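Cytochrome c-552 (Thiobacillus ferrooxidans, PDB 1H1O) carries electrons in the periplasm as a high-potential cytochrome c that holds two haems. Local coordinates at residues I168-A171 with Q172-V176; I144-Q147 with L148-F151. One frame throughout, in Å; residues are numbered along the deposited sequence.

Contact 1: residues I168-A171 with Q172-V176; sequences ITVA and QMKDV
Gln172 OE1 is gripped from the backbone of Thr169 and, more loosely, from its side chain. The amide Thr169 N donates to Gln172 OE1 over 3.0 Å in a nearly straight bond (172° at the hydrogen), although the donor stands tilted from the plane of the carboxamide; Thr169 OG1 adds a weak bond to the same oxygen. The exchange runs both ways, for Gln172 N donates to Thr169 OG1 at 3.2 Å. This reciprocal pairing is a capping box, with Thr169 as N-cap of the helix that begins at Val170. A chi1 of 64° puts Thr169 OG1 between its own N and carbonyl carbon, the position from which it can accept from Gln172 N in the first turn, where amides lack partners from an earlier turn. Gln172 CG lies beside its backbone N, and the chain runs extended from there until OE1 meets the threonine amide. Its other amide atom, NE2, is hydrogen-bonded to Glu114. Replacing Gln172 by an alanine removes the carboxamide, which is likely to leave the Thr169 amide without its acceptor and Glu114 without this donor. The regular ladder then starts with Met173 N to Thr169 O at 2.9 Å, followed by Lys174 N to Val170 O. On the buried side Ile168 CG2 lies 3.5 Å from Met173 CG, an apolar contact just ahead of the cap, and Ile168 also touches the haem. Helix 100-109 packs through Ile106 against Gln172, Asp175 and Val176, while helix 141-153 receives Met173 and, at Tyr141, Lys174.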
ATOM      1  N   ILE A 168     -15.422   0.911   6.683  1.00 38.83           N
ATOM      2  CA  ILE A 168     -15.323   1.314   5.294  1.00 38.40           C
ATOM      3  C   ILE A 168     -16.079   0.343   4.406  1.00 37.42           C
ATOM      4  O   ILE A 168     -15.895  -0.871   4.499  1.00 35.70           O
ATOM      5  CB  ILE A 168     -13.857   1.378   4.832  1.00 37.96           C
ATOM      6  CG1 ILE A 168     -13.058   2.280   5.777  1.00 39.87           C
ATOM      7  CG2 ILE A 168     -13.783   1.929   3.406  1.00 35.92           C
ATOM      8  CD1 ILE A 168     -11.541   2.203   5.571  1.00 39.67           C
ATOM      9  N   THR A 169     -16.944   0.879   3.555  1.00 37.82           N
ATOM     10  CA  THR A 169     -17.696   0.042   2.629  1.00 39.23           C
ATOM     11  C   THR A 169     -16.860  -0.114   1.345  1.00 39.88           C
ATOM     12  O   THR A 169     -15.898   0.635   1.108  1.00 37.93           O
ATOM     13  CB  THR A 169     -19.026   0.688   2.217  1.00 40.73           C
ATOM     14  OG1 THR A 169     -18.736   1.889   1.489  1.00 40.69           O
ATOM     15  CG2 THR A 169     -19.894   1.028   3.443  1.00 37.95           C
ATOM     16  N   VAL A 170     -17.239  -1.088   0.524  1.00 39.99           N
ATOM     17  CA  VAL A 170     -16.555  -1.340  -0.737  1.00 41.37           C
ATOM     18  C   VAL A 170     -16.604  -0.074  -1.586  1.00 40.83           C
ATOM     19  O   VAL A 170     -15.618   0.301  -2.212  1.00 40.89           O
ATOM     20  CB  VAL A 170     -17.230  -2.482  -1.519  1.00 42.11           C
ATOM     21  CG1 VAL A 170     -16.611  -2.596  -2.896  1.00 42.77           C
ATOM     22  CG2 VAL A 170     -17.074  -3.792  -0.764  1.00 42.95           C
ATOM     23  N   ALA A 171     -17.757   0.587  -1.591  1.00 39.82           N
ATOM     24  CA  ALA A 171     -17.918   1.807  -2.362  1.00 38.75           C
ATOM     25  C   ALA A 171     -16.900   2.883  -1.957  1.00 39.64           C
ATOM     26  O   ALA A 171     -16.279   3.505  -2.822  1.00 39.79           O
ATOM     27  CB  ALA A 171     -19.321   2.329  -2.203  1.00 37.85           C
ATOM     28  N   GLN A 172     -16.729   3.103  -0.653  1.00 38.41           N
ATOM     29  CA  GLN A 172     -15.784   4.099  -0.163  1.00 37.65           C
ATOM     30  C   GLN A 172     -14.345   3.655  -0.428  1.00 38.70           C
ATOM     31  O   GLN A 172     -13.479   4.486  -0.727  1.00 38.46           O
ATOM     32  CB  GLN A 172     -15.996   4.339   1.332  1.00 38.86           C
ATOM     33  CG  GLN A 172     -17.366   4.929   1.665  1.00 37.84           C
ATOM     34  CD  GLN A 172     -17.726   4.806   3.145  1.00 37.42           C
ATOM     35  OE1 GLN A 172     -17.311   3.864   3.823  1.00 36.11           O
ATOM     36  NE2 GLN A 172     -18.521   5.753   3.643  1.00 39.17           N
ATOM     37  N   MET A 173     -14.083   2.354  -0.310  1.00 37.83           N
ATOM     38  CA  MET A 173     -12.743   1.844  -0.585  1.00 37.52           C
ATOM     39  C   MET A 173     -12.346   2.276  -1.985  1.00 38.42           C
ATOM     40  O   MET A 173     -11.211   2.686  -2.220  1.00 39.74           O
ATOM     41  CB  MET A 173     -12.699   0.320  -0.536  1.00 37.52           C
ATOM     42  CG  MET A 173     -12.781  -0.279   0.845  1.00 37.27           C
ATOM     43  SD  MET A 173     -12.687  -2.062   0.722  1.00 38.67           S
ATOM     44  CE  MET A 173     -13.020  -2.512   2.432  1.00 38.89           C
ATOM     45  N   LYS A 174     -13.295   2.181  -2.910  1.00 39.08           N
ATOM     46  CA  LYS A 174     -13.060   2.561  -4.301  1.00 40.81           C
ATOM     47  C   LYS A 174     -12.763   4.065  -4.421  1.00 40.64           C
ATOM     48  O   LYS A 174     -11.889   4.483  -5.181  1.00 39.51           O
ATOM     49  CB  LYS A 174     -14.278   2.195  -5.150  1.00 40.53           C
ATOM     50  CG  LYS A 174     -14.534   0.696  -5.265  1.00 43.89           C
ATOM     51  CD  LYS A 174     -15.761   0.431  -6.126  1.00 47.05           C
ATOM     52  CE  LYS A 174     -15.944  -1.052  -6.413  1.00 50.04           C
ATOM     53  NZ  LYS A 174     -17.160  -1.285  -7.243  1.00 50.51           N
ATOM     54  N   ASP A 175     -13.493   4.875  -3.663  1.00 39.65           N
ATOM     55  CA  ASP A 175     -13.270   6.307  -3.704  1.00 38.82           C
ATOM     56  C   ASP A 175     -11.919   6.667  -3.166  1.00 38.52           C
ATOM     57  O   ASP A 175     -11.146   7.335  -3.842  1.00 37.09           O
ATOM     58  CB  ASP A 175     -14.373   7.019  -2.953  1.00 40.96           C
ATOM     59  CG  ASP A 175     -15.683   6.831  -3.636  1.00 42.21           C
ATOM     60  OD1 ASP A 175     -15.592   6.308  -4.763  1.00 41.67           O
ATOM     61  OD2 ASP A 175     -16.759   7.178  -3.095  1.00 44.14           O
ATOM     62  N   VAL A 176     -11.606   6.209  -1.965  1.00 37.68           N
ATOM     63  CA  VAL A 176     -10.305   6.522  -1.416  1.00 37.81           C
ATOM     64  C   VAL A 176      -9.221   5.984  -2.356  1.00 35.54           C
ATOM     65  O   VAL A 176      -8.212   6.641  -2.571  1.00 34.20           O
ATOM     66  CB  VAL A 176     -10.146   5.939  -0.010  1.00 39.83           C
ATOM     67  CG1 VAL A 176      -8.821   6.376   0.586  1.00 41.79           C
ATOM     68  CG2 VAL A 176     -11.281   6.433   0.861  1.00 41.43           C
TER

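Contact 2: residues I144-Q147 with L148-F151. With HEM (protoporphyrin IX containing Fe), chain C.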
ATOM      1  N   ILE A 144      -4.886  -0.759  -3.421  1.00 32.79           N
ATOM      2  CA  ILE A 144      -5.447  -0.089  -2.257  1.00 32.46           C
ATOM      3  C   ILE A 144      -6.742  -0.779  -1.830  1.00 32.69           C
ATOM      4  O   ILE A 144      -6.915  -1.157  -0.663  1.00 31.00           O
ATOM      5  CB  ILE A 144      -5.716   1.387  -2.574  1.00 33.87           C
ATOM      6  CG1 ILE A 144      -4.382   2.097  -2.778  1.00 31.08           C
ATOM      7  CG2 ILE A 144      -6.545   2.032  -1.452  1.00 32.80           C
ATOM      8  CD1 ILE A 144      -4.510   3.519  -3.179  1.00 35.40           C
ATOM      9  N   ILE A 145      -7.640  -0.961  -2.790  1.00 32.64           N
ATOM     10  CA  ILE A 145      -8.917  -1.623  -2.532  1.00 33.74           C
ATOM     11  C   ILE A 145      -8.677  -3.003  -1.940  1.00 33.45           C
ATOM     12  O   ILE A 145      -9.354  -3.417  -0.998  1.00 34.48           O
ATOM     13  CB  ILE A 145      -9.719  -1.790  -3.822  1.00 33.74           C
ATOM     14  CG1 ILE A 145     -10.030  -0.408  -4.404  1.00 34.44           C
ATOM     15  CG2 ILE A 145     -10.990  -2.607  -3.548  1.00 34.06           C
ATOM     16  CD1 ILE A 145     -10.802  -0.446  -5.699  1.00 34.25           C
ATOM     17  N   GLN A 146      -7.702  -3.712  -2.489  1.00 33.50           N
ATOM     18  CA  GLN A 146      -7.394  -5.052  -2.006  1.00 33.06           C
ATOM     19  C   GLN A 146      -6.915  -5.031  -0.565  1.00 32.69           C
ATOM     20  O   GLN A 146      -7.277  -5.887   0.234  1.00 33.33           O
ATOM     21  CB  GLN A 146      -6.321  -5.709  -2.869  1.00 32.60           C
ATOM     22  CG  GLN A 146      -5.986  -7.122  -2.407  1.00 34.60           C
ATOM     23  CD  GLN A 146      -7.232  -8.001  -2.351  1.00 35.64           C
ATOM     24  OE1 GLN A 146      -7.898  -8.115  -1.312  1.00 34.52           O
ATOM     25  NE2 GLN A 146      -7.565  -8.608  -3.481  1.00 34.66           N
ATOM     26  N   GLN A 147      -6.075  -4.066  -0.232  1.00 31.14           N
ATOM     27  CA  GLN A 147      -5.584  -4.003   1.128  1.00 31.61           C
ATOM     28  C   GLN A 147      -6.702  -3.566   2.086  1.00 30.55           C
ATOM     29  O   GLN A 147      -6.800  -4.072   3.187  1.00 31.40           O
ATOM     30  CB  GLN A 147      -4.374  -3.082   1.198  1.00 29.72           C
ATOM     31  CG  GLN A 147      -3.256  -3.549   0.268  1.00 29.59           C
ATOM     32  CD  GLN A 147      -2.920  -5.007   0.494  1.00 31.16           C
ATOM     33  OE1 GLN A 147      -2.779  -5.792  -0.459  1.00 28.09           O
ATOM     34  NE2 GLN A 147      -2.799  -5.386   1.757  1.00 25.65           N
ATOM     35  N   LEU A 148      -7.558  -2.647   1.659  1.00 29.42           N
ATOM     36  CA  LEU A 148      -8.637  -2.224   2.522  1.00 31.59           C
ATOM     37  C   LEU A 148      -9.551  -3.427   2.760  1.00 31.93           C
ATOM     38  O   LEU A 148     -10.100  -3.604   3.842  1.00 33.45           O
ATOM     39  CB  LEU A 148      -9.392  -1.055   1.887  1.00 29.58           C
ATOM     40  CG  LEU A 148      -8.573   0.235   1.959  1.00 30.45           C
ATOM     41  CD1 LEU A 148      -9.324   1.366   1.266  1.00 28.49           C
ATOM     42  CD2 LEU A 148      -8.289   0.565   3.435  1.00 29.48           C
ATOM     43  N   THR A 149      -9.689  -4.267   1.744  1.00 32.94           N
ATOM     44  CA  THR A 149     -10.515  -5.458   1.865  1.00 31.00           C
ATOM     45  C   THR A 149      -9.884  -6.401   2.898  1.00 32.06           C
ATOM     46  O   THR A 149     -10.572  -6.946   3.766  1.00 31.62           O
ATOM     47  CB  THR A 149     -10.618  -6.163   0.516  1.00 32.92           C
ATOM     48  OG1 THR A 149     -11.167  -5.248  -0.437  1.00 32.66           O
ATOM     49  CG2 THR A 149     -11.526  -7.395   0.609  1.00 31.23           C
ATOM     50  N   TYR A 150      -8.568  -6.581   2.800  1.00 31.44           N
ATOM     51  CA  TYR A 150      -7.830  -7.454   3.719  1.00 32.21           C
ATOM     52  C   TYR A 150      -7.898  -6.926   5.158  1.00 33.37           C
ATOM     53  O   TYR A 150      -7.971  -7.697   6.113  1.00 34.16           O
ATOM     54  CB  TYR A 150      -6.362  -7.545   3.293  1.00 32.79           C
ATOM     55  CG  TYR A 150      -6.061  -8.410   2.079  1.00 31.84           C
ATOM     56  CD1 TYR A 150      -4.982  -8.103   1.256  1.00 32.22           C
ATOM     57  CD2 TYR A 150      -6.799  -9.563   1.789  1.00 32.41           C
ATOM     58  CE1 TYR A 150      -4.633  -8.903   0.187  1.00 34.12           C
ATOM     59  CE2 TYR A 150      -6.458 -10.386   0.706  1.00 30.42           C
ATOM     60  CZ  TYR A 150      -5.366 -10.045  -0.093  1.00 34.38           C
ATOM     61  OH  TYR A 150      -4.973 -10.807  -1.176  1.00 33.88           O
ATOM     62  N   PHE A 151      -7.844  -5.610   5.303  1.00 32.70           N
ATOM     63  CA  PHE A 151      -7.916  -4.978   6.617  1.00 31.84           C
ATOM     64  C   PHE A 151      -9.328  -5.093   7.179  1.00 31.99           C
ATOM     65  O   PHE A 151      -9.522  -5.357   8.364  1.00 31.05           O
ATOM     66  CB  PHE A 151      -7.538  -3.498   6.521  1.00 29.62           C
ATOM     67  CG  PHE A 151      -6.072  -3.254   6.359  1.00 29.69           C
ATOM     68  CD1 PHE A 151      -5.158  -3.841   7.225  1.00 29.27           C
ATOM     69  CD2 PHE A 151      -5.603  -2.373   5.399  1.00 29.65           C
ATOM     70  CE1 PHE A 151      -3.794  -3.541   7.140  1.00 28.83           C
ATOM     71  CE2 PHE A 151      -4.234  -2.070   5.316  1.00 26.62           C
ATOM     72  CZ  PHE A 151      -3.344  -2.654   6.189  1.00 25.01           C
TER
HETATM   73  CHA HEM C1184      -1.691   1.020   5.833  1.00 29.37           C
HETATM   74  CHB HEM C1184      -5.635   2.966   3.942  1.00 27.99           C
HETATM   75  CHC HEM C1184      -6.267   5.460   8.017  1.00 29.64           C
HETATM   76  CHD HEM C1184      -2.317   3.553   9.854  1.00 33.06           C
HETATM   77  C1A HEM C1184      -2.719   1.329   4.942  1.00 28.33           C
HETATM   78  C2A HEM C1184      -2.879   0.751   3.625  1.00 29.99           C
HETATM   79  C3A HEM C1184      -3.984   1.297   3.074  1.00 29.35           C
HETATM   80  C4A HEM C1184      -4.503   2.213   4.086  1.00 30.61           C
HETATM   81  CMA HEM C1184      -4.605   1.053   1.730  1.00 29.03           C
HETATM   82  CAA HEM C1184      -1.967  -0.267   3.035  1.00 28.42           C
HETATM   83  CBA HEM C1184      -0.747   0.335   2.352  1.00 33.43           C
HETATM   84  CGA HEM C1184       0.019  -0.576   1.640  1.00 32.16           C
HETATM   85  O1A HEM C1184       0.936  -0.064   0.933  1.00 36.33           O
HETATM   86  O2A HEM C1184      -0.139  -1.801   1.686  1.00 35.12           O
HETATM   87  C1B HEM C1184      -6.143   3.814   4.907  1.00 31.46           C
HETATM   88  C2B HEM C1184      -7.364   4.558   4.734  1.00 27.86           C
HETATM   89  C3B HEM C1184      -7.549   5.230   5.900  1.00 29.65           C
HETATM   90  C4B HEM C1184      -6.434   4.932   6.749  1.00 30.94           C
HETATM   91  CMB HEM C1184      -8.212   4.503   3.483  1.00 30.02           C
HETATM   92  CAB HEM C1184      -8.664   6.116   6.331  1.00 32.66           C
HETATM   93  CBB HEM C1184     -10.077   5.473   6.169  1.00 31.08           C
HETATM   94  C1C HEM C1184      -5.251   5.181   8.866  1.00 30.66           C
HETATM   95  C2C HEM C1184      -5.105   5.734  10.190  1.00 32.16           C
HETATM   96  C3C HEM C1184      -3.986   5.157  10.692  1.00 32.75           C
HETATM   97  C4C HEM C1184      -3.458   4.304   9.694  1.00 32.20           C
HETATM   98  CMC HEM C1184      -6.076   6.730  10.794  1.00 32.27           C
HETATM   99  CAC HEM C1184      -3.323   5.311  12.080  1.00 33.26           C
HETATM  100  CBC HEM C1184      -4.309   5.076  13.268  1.00 32.34           C
HETATM  101  C1D HEM C1184      -1.781   2.688   8.919  1.00 34.03           C
HETATM  102  C2D HEM C1184      -0.579   1.896   9.146  1.00 32.50           C
HETATM  103  C3D HEM C1184      -0.414   1.185   8.031  1.00 33.03           C
HETATM  104  C4D HEM C1184      -1.512   1.548   7.104  1.00 32.81           C
HETATM  105  CMD HEM C1184       0.231   1.922  10.408  1.00 32.21           C
HETATM  106  CAD HEM C1184       0.653   0.171   7.698  1.00 35.18           C
HETATM  107  CBD HEM C1184       0.311  -1.214   8.408  1.00 36.37           C
HETATM  108  CGD HEM C1184       1.412  -2.100   8.467  1.00 40.20           C
HETATM  109  O1D HEM C1184       2.400  -1.855   9.247  1.00 40.12           O
HETATM  110  O2D HEM C1184       1.431  -3.141   7.759  1.00 40.13           O
HETATM  111  NA  HEM C1184      -3.705   2.211   5.211  1.00 30.99           N
HETATM  112  NB  HEM C1184      -5.578   4.046   6.150  1.00 29.45           N
HETATM  113  NC  HEM C1184      -4.221   4.304   8.573  1.00 32.49           N
HETATM  114  ND  HEM C1184      -2.329   2.460   7.669  1.00 29.58           N
HETATM  115 FE   HEM C1184      -3.952   3.279   6.904  1.00 31.88          FE
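Ile144 and Leu148 lie side by side one helical turn apart, pointing the same way, with Ile144 CG2 at 3.9 Å from Leu148 CD1. Both meet the haem: Ile144 CG2 rests near the methyl CMA, and the other leucine branch, Leu148 CD2, comes to 3.6 Å from the meso carbon CHB. Ile145 contributes its carbonyl, which takes two donors from Thr149. Thr149 OG1 approaches Ile145 O to 2.6 Å from above the carbonyl plane, and Thr149 N donates at 2.9 Å from the opposite face. A threonine hydroxyl folded back onto the i-4 carbonyl in this way is a familiar helical arrangement, and here it belongs to helix 141-153, one wall of the haem pocket in this cytochrome c domain. Gln146 is turned over the ring of Tyr150. CG stands anti to the backbone N (chi1 -179°) and the chain bends at chi2, bringing OE1 3.3 Å above the ring plane, over its centre, with amide and ring planes 24° apart. The phenol is held at its far end as well, since Tyr150 OH is hydrogen-bonded to Asn59 N, in helix 58-63 of the other cytochrome c domain. Gln147 reaches the haem through its aliphatic part, CG lying 3.8 Å from the propionate oxygen O2A, while its backbone O accepts from Phe151 N. Phe151 in turn sets its ring edge against the porphyrin, CE2 at 3.6 Å from C2A, and helix 159-165 packs against the same side chain through Met161, Asn162 and Ala165.

From the N terminus, the chain runs through helices 17-20 to 120-123 before it reaches contact 2, within helix 141-153; helix 159-165 intervenes before contact 1 opens helix 170-182. Both contacts lie in the second cytochrome c unit. They are in series, neither nested nor crossed, and each closes only a local turn. In space they meet, their centres about 10 Å apart. Met173 is the chief bridge: its CE lies 3.4 Å from Leu148 O and its SD packs near Thr149 OG1, while Lys174 CG rests on Ile145 CD1. Helices 141-153 and 170-182 are thus joined beside the haem touched by both contacts, and residues 144-151 also reach the first domain through Tyr150.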